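Local coordinates for protein B-129 (Sulfolobus virus 1, PDB 2WBT) that carries two zinc fingers, each holding a zinc ion, probably binds DNA, and is essential for virus function, at residues Pro54-Leu57 / Asp58-Ser61; Ser60-Leu63 / Tyr64-Ala68. One frame throughout, in Å; residues are numbered along the deposited sequence.

Contact 1: Pro54-Leu57 / Asp58-Ser61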
loop_
_atom_site.group_PDB
_atom_site.type_symbol
_atom_site.label_atom_id
_atom_site.label_comp_id
_atom_site.label_asym_id
_atom_site.label_seq_id
_atom_site.Cartn_x
_atom_site.Cartn_y
_atom_site.Cartn_z
ATOM N N PRO A 54 8.659 1.855 -8.600
ATOM C CA PRO A 54 9.083 0.452 -8.487
ATOM C C PRO A 54 9.791 0.021 -7.190
ATOM O O PRO A 54 10.018 -1.175 -7.007
ATOM C CB PRO A 54 10.029 0.273 -9.688
ATOM C CG PRO A 54 9.720 1.405 -10.603
ATOM C CD PRO A 54 9.364 2.534 -9.701
ATOM N N GLN A 55 10.142 0.959 -6.310
ATOM C CA GLN A 55 10.690 0.593 -4.992
ATOM C C GLN A 55 9.602 0.096 -4.034
ATOM O O GLN A 55 9.911 -0.508 -3.005
ATOM C CB GLN A 55 11.489 1.742 -4.355
ATOM C CG GLN A 55 10.670 2.819 -3.631
ATOM C CD GLN A 55 9.998 3.800 -4.572
ATOM O OE1 GLN A 55 10.089 3.677 -5.794
ATOM N NE2 GLN A 55 9.316 4.787 -4.003
ATOM N N LEU A 56 8.338 0.358 -4.367
ATOM C CA LEU A 56 7.212 -0.189 -3.609
ATOM C C LEU A 56 7.106 -1.712 -3.765
ATOM O O LEU A 56 6.487 -2.378 -2.935
ATOM C CB LEU A 56 5.895 0.479 -4.023
ATOM C CG LEU A 56 5.807 1.999 -3.841
ATOM C CD1 LEU A 56 4.410 2.490 -4.198
ATOM C CD2 LEU A 56 6.170 2.414 -2.418
ATOM N N LEU A 57 7.708 -2.253 -4.825
ATOM C CA LEU A 57 7.810 -3.705 -5.015
ATOM C C LEU A 57 8.697 -4.358 -3.950
ATOM O O LEU A 57 8.404 -5.460 -3.482
ATOM C CB LEU A 57 8.353 -4.027 -6.411
ATOM C CG LEU A 57 7.457 -3.629 -7.586
ATOM C CD1 LEU A 57 8.239 -3.640 -8.892
ATOM C CD2 LEU A 57 6.246 -4.546 -7.675
ATOM N N ASP A 58 9.774 -3.672 -3.573
ATOM C CA ASP A 58 10.686 -4.147 -2.525
ATOM C C ASP A 58 10.106 -3.978 -1.117
ATOM O O ASP A 58 10.578 -4.606 -0.167
ATOM C CB ASP A 58 12.030 -3.416 -2.622
ATOM C CG ASP A 58 12.778 -3.734 -3.903
ATOM O OD1 ASP A 58 12.609 -4.850 -4.438
ATOM O OD2 ASP A 58 13.546 -2.870 -4.375
ATOM N N GLU A 59 9.089 -3.126 -0.995
ATOM C CA GLU A 59 8.388 -2.883 0.270
ATOM C C GLU A 59 7.080 -3.682 0.380
ATOM O O GLU A 59 6.359 -3.559 1.371
ATOM C CB GLU A 59 8.064 -1.390 0.398
ATOM C CG GLU A 59 9.279 -0.475 0.497
ATOM C CD GLU A 59 8.928 0.997 0.333
ATOM O OE1 GLU A 59 7.739 1.356 0.477
ATOM O OE2 GLU A 59 9.846 1.798 0.060
ATOM N N SER A 60 6.781 -4.493 -0.633
ATOM C CA SER A 60 5.483 -5.170 -0.739
ATOM C C SER A 60 5.310 -6.300 0.273
ATOM O O SER A 60 4.240 -6.451 0.865
ATOM C CB SER A 60 5.285 -5.715 -2.154
ATOM O OG SER A 60 5.187 -4.662 -3.097
ATOM N N SER A 61 6.361 -7.098 0.449
ATOM C CA SER A 61 6.385 -8.157 1.462
ATOM C C SER A 61 5.980 -7.620 2.835
ATOM O O SER A 61 5.225 -8.264 3.564
ATOM C CB SER A 61 7.782 -8.776 1.554
ATOM O OG SER A 61 7.762 -9.968 2.321
#

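Contact 2: Ser60-Leu63 / Tyr64-Ala68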
loop_
_atom_site.group_PDB
_atom_site.type_symbol
_atom_site.label_atom_id
_atom_site.label_comp_id
_atom_site.label_asym_id
_atom_site.label_seq_id
_atom_site.Cartn_x
_atom_site.Cartn_y
_atom_site.Cartn_z
ATOM N N SER A 60 6.781 -4.493 -0.633
ATOM C CA SER A 60 5.483 -5.170 -0.739
ATOM C C SER A 60 5.310 -6.300 0.273
ATOM O O SER A 60 4.240 -6.451 0.865
ATOM C CB SER A 60 5.285 -5.715 -2.154
ATOM O OG SER A 60 5.187 -4.662 -3.097
ATOM N N SER A 61 6.361 -7.098 0.449
ATOM C CA SER A 61 6.385 -8.157 1.462
ATOM C C SER A 61 5.980 -7.620 2.835
ATOM O O SER A 61 5.225 -8.264 3.564
ATOM C CB SER A 61 7.782 -8.776 1.554
ATOM O OG SER A 61 7.762 -9.968 2.321
ATOM N N TYR A 62 6.487 -6.438 3.172
ATOM C CA TYR A 62 6.161 -5.777 4.436
ATOM C C TYR A 62 4.692 -5.355 4.502
ATOM O O TYR A 62 4.026 -5.540 5.522
ATOM C CB TYR A 62 7.052 -4.548 4.639
ATOM C CG TYR A 62 6.694 -3.750 5.869
ATOM C CD1 TYR A 62 7.237 -4.071 7.105
ATOM C CD2 TYR A 62 5.800 -2.686 5.801
ATOM C CE1 TYR A 62 6.907 -3.350 8.243
ATOM C CE2 TYR A 62 5.462 -1.959 6.932
ATOM C CZ TYR A 62 6.021 -2.295 8.151
ATOM O OH TYR A 62 5.691 -1.576 9.277
ATOM N N LEU A 63 4.212 -4.777 3.405
ATOM C CA LEU A 63 2.854 -4.243 3.309
ATOM C C LEU A 63 1.796 -5.333 3.500
ATOM O O LEU A 63 0.838 -5.148 4.246
ATOM C CB LEU A 63 2.676 -3.545 1.955
ATOM C CG LEU A 63 1.451 -2.647 1.746
ATOM C CD1 LEU A 63 1.801 -1.443 0.869
ATOM C CD2 LEU A 63 0.288 -3.436 1.147
ATOM N N TYR A 64 1.985 -6.469 2.835
ATOM C CA TYR A 64 1.040 -7.589 2.928
ATOM C C TYR A 64 1.186 -8.409 4.210
ATOM O O TYR A 64 0.251 -9.105 4.612
ATOM C CB TYR A 64 1.146 -8.478 1.686
ATOM C CG TYR A 64 0.484 -7.836 0.492
ATOM C CD1 TYR A 64 -0.901 -7.712 0.435
ATOM C CD2 TYR A 64 1.234 -7.322 -0.560
ATOM C CE1 TYR A 64 -1.525 -7.108 -0.646
ATOM C CE2 TYR A 64 0.619 -6.717 -1.649
ATOM C CZ TYR A 64 -0.760 -6.613 -1.685
ATOM O OH TYR A 64 -1.377 -6.016 -2.761
ATOM N N ARG A 65 2.351 -8.323 4.847
ATOM C CA ARG A 65 2.537 -8.872 6.191
ATOM C C ARG A 65 1.931 -7.943 7.249
ATOM O O ARG A 65 1.445 -8.410 8.281
ATOM C CB ARG A 65 4.019 -9.126 6.475
ATOM C CG ARG A 65 4.535 -10.407 5.829
ATOM C CD ARG A 65 6.009 -10.666 6.108
ATOM N NE ARG A 65 6.313 -10.696 7.541
ATOM C CZ ARG A 65 7.159 -9.878 8.173
ATOM N NH1 ARG A 65 7.835 -8.936 7.519
ATOM N NH2 ARG A 65 7.341 -10.013 9.483
ATOM N N LEU A 66 1.967 -6.636 6.990
ATOM C CA LEU A 66 1.296 -5.651 7.845
ATOM C C LEU A 66 -0.212 -5.887 7.842
ATOM O O LEU A 66 -0.842 -5.947 8.899
ATOM C CB LEU A 66 1.593 -4.221 7.370
ATOM C CG LEU A 66 0.798 -3.082 8.023
ATOM C CD1 LEU A 66 0.956 -3.101 9.536
ATOM C CD2 LEU A 66 1.233 -1.741 7.455
ATOM N N LEU A 67 -0.774 -6.017 6.643
ATOM C CA LEU A 67 -2.217 -6.213 6.466
ATOM C C LEU A 67 -2.696 -7.536 7.061
ATOM O O LEU A 67 -3.765 -7.596 7.671
ATOM C CB LEU A 67 -2.587 -6.147 4.981
ATOM C CG LEU A 67 -2.309 -4.817 4.274
ATOM C CD1 LEU A 67 -2.534 -4.947 2.775
ATOM C CD2 LEU A 67 -3.159 -3.708 4.852
ATOM N N ALA A 68 -1.906 -8.589 6.871
ATOM C CA ALA A 68 -2.201 -9.905 7.448
ATOM C C ALA A 68 -2.234 -9.857 8.979
ATOM O O ALA A 68 -3.098 -10.474 9.606
ATOM C CB ALA A 68 -1.182 -10.932 6.976
#

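Contact 1: Pro54-Leu57 / Asp58-Ser61
L56 and S60 make a polar contact four residues apart, in the link after helix 37-52 and at the very start of helix 60-72, and they illustrate how a helix can be entered from a segment with helical torsions but without regular bonds. The hydroxyl S60 OG donates to L56 O at 2.6 Å, with the donor tilted 20° from the carbonyl plane. It is set there by a first torsion of -66°, which puts OG beside its own backbone N and turns it back toward the preceding turn. S60 OG also hydrogen-bonds Y64 OH of the second subunit, so this buried hydroxyl ties the link to the dimer partner.

Backbone bonds around it are weak. Q55 O is approached by D58 N at 3.2 Å and by E59 N at 3.4 Å, and E59 N also makes a weak bond to L56 O. S60 N reaches L57 O at 3.4 Å, a straighter but still weak bond.

On another side, the extended chain of E59 runs alongside Q55 in the same direction. Their carboxylate and amide planes stand 77° apart, and Q55 CG meets E59 OE2 at 3.9 Å, an apolar stem beside a charged tip. The L56 methyl CD2 lies against the other oxygen, E59 OE1, at 3.5 Å.

L56 and L57 pack on L50 of helix 37-52, while I43 and I46 of the second subunit cover L57 and S60. The link is thus helix-like in phi/psi, with weak, mostly i to i+3 bonds before the regular bonding of helix 60-72, and a serine hydroxyl closes it on a carbonyl one turn back.

Contact 2: Ser60-Leu63 / Tyr64-Ala68
L63 and Y64 are sequence neighbours, yet they also pack side chain to side chain: the methyl L63 CD2 sits over the centre of the Y64 ring in a CH-pi contact, 4.2 Å from the centroid and 4° off the ring normal. The first torsion of L63 (chi1 -167°) puts CG beside the carbonyl carbon, so that the branch stands out from the helix, and CD2 also meets L67 CD1 at 3.6 Å. This one methyl sits in the corner formed by the ring face and the leucine a turn later, which lies side by side with L63.

Elsewhere round the helix, L66 CD2 touches the Y62 ring obliquely, 4.3 Å from CE2. The aliphatic stem of R65 lies along the S61 carbonyl, its CG 3.2 Å from S61 O. Regular bonds hold these shapes in place, the straightest being Y64 N to S60 O at 3.0 Å.

Helix 60-72 thus packs on two neighbours: L63 and Y64 meet L63 and Y64 of the second subunit, while Y62, its OH bonded to P78 O, lies on L81 and P104 in the loops of the zinc-finger region, with L66 on I126.

Both contacts use helix 60-72, and S60 and S61 belong to each: 54-57/58-61 leads into the helix, and 60-63/64-68 forms its first full turns. Their chemistry differs accordingly. Contact 1 is partly buried, built from weak backbone bonds, one hydroxyl bond and a carboxylate beside aliphatic groups; contact 2 is more deeply buried, with regular helical bonds and mainly apolar side chains. The dimer partner reaches both. In contact 1 it brings residues of both its helices, 37-52 and 60-72; in contact 2, L63 and Y64 meet their own counterparts. The link and helix 60-72 together connect helix 37-52 with the zinc-finger region.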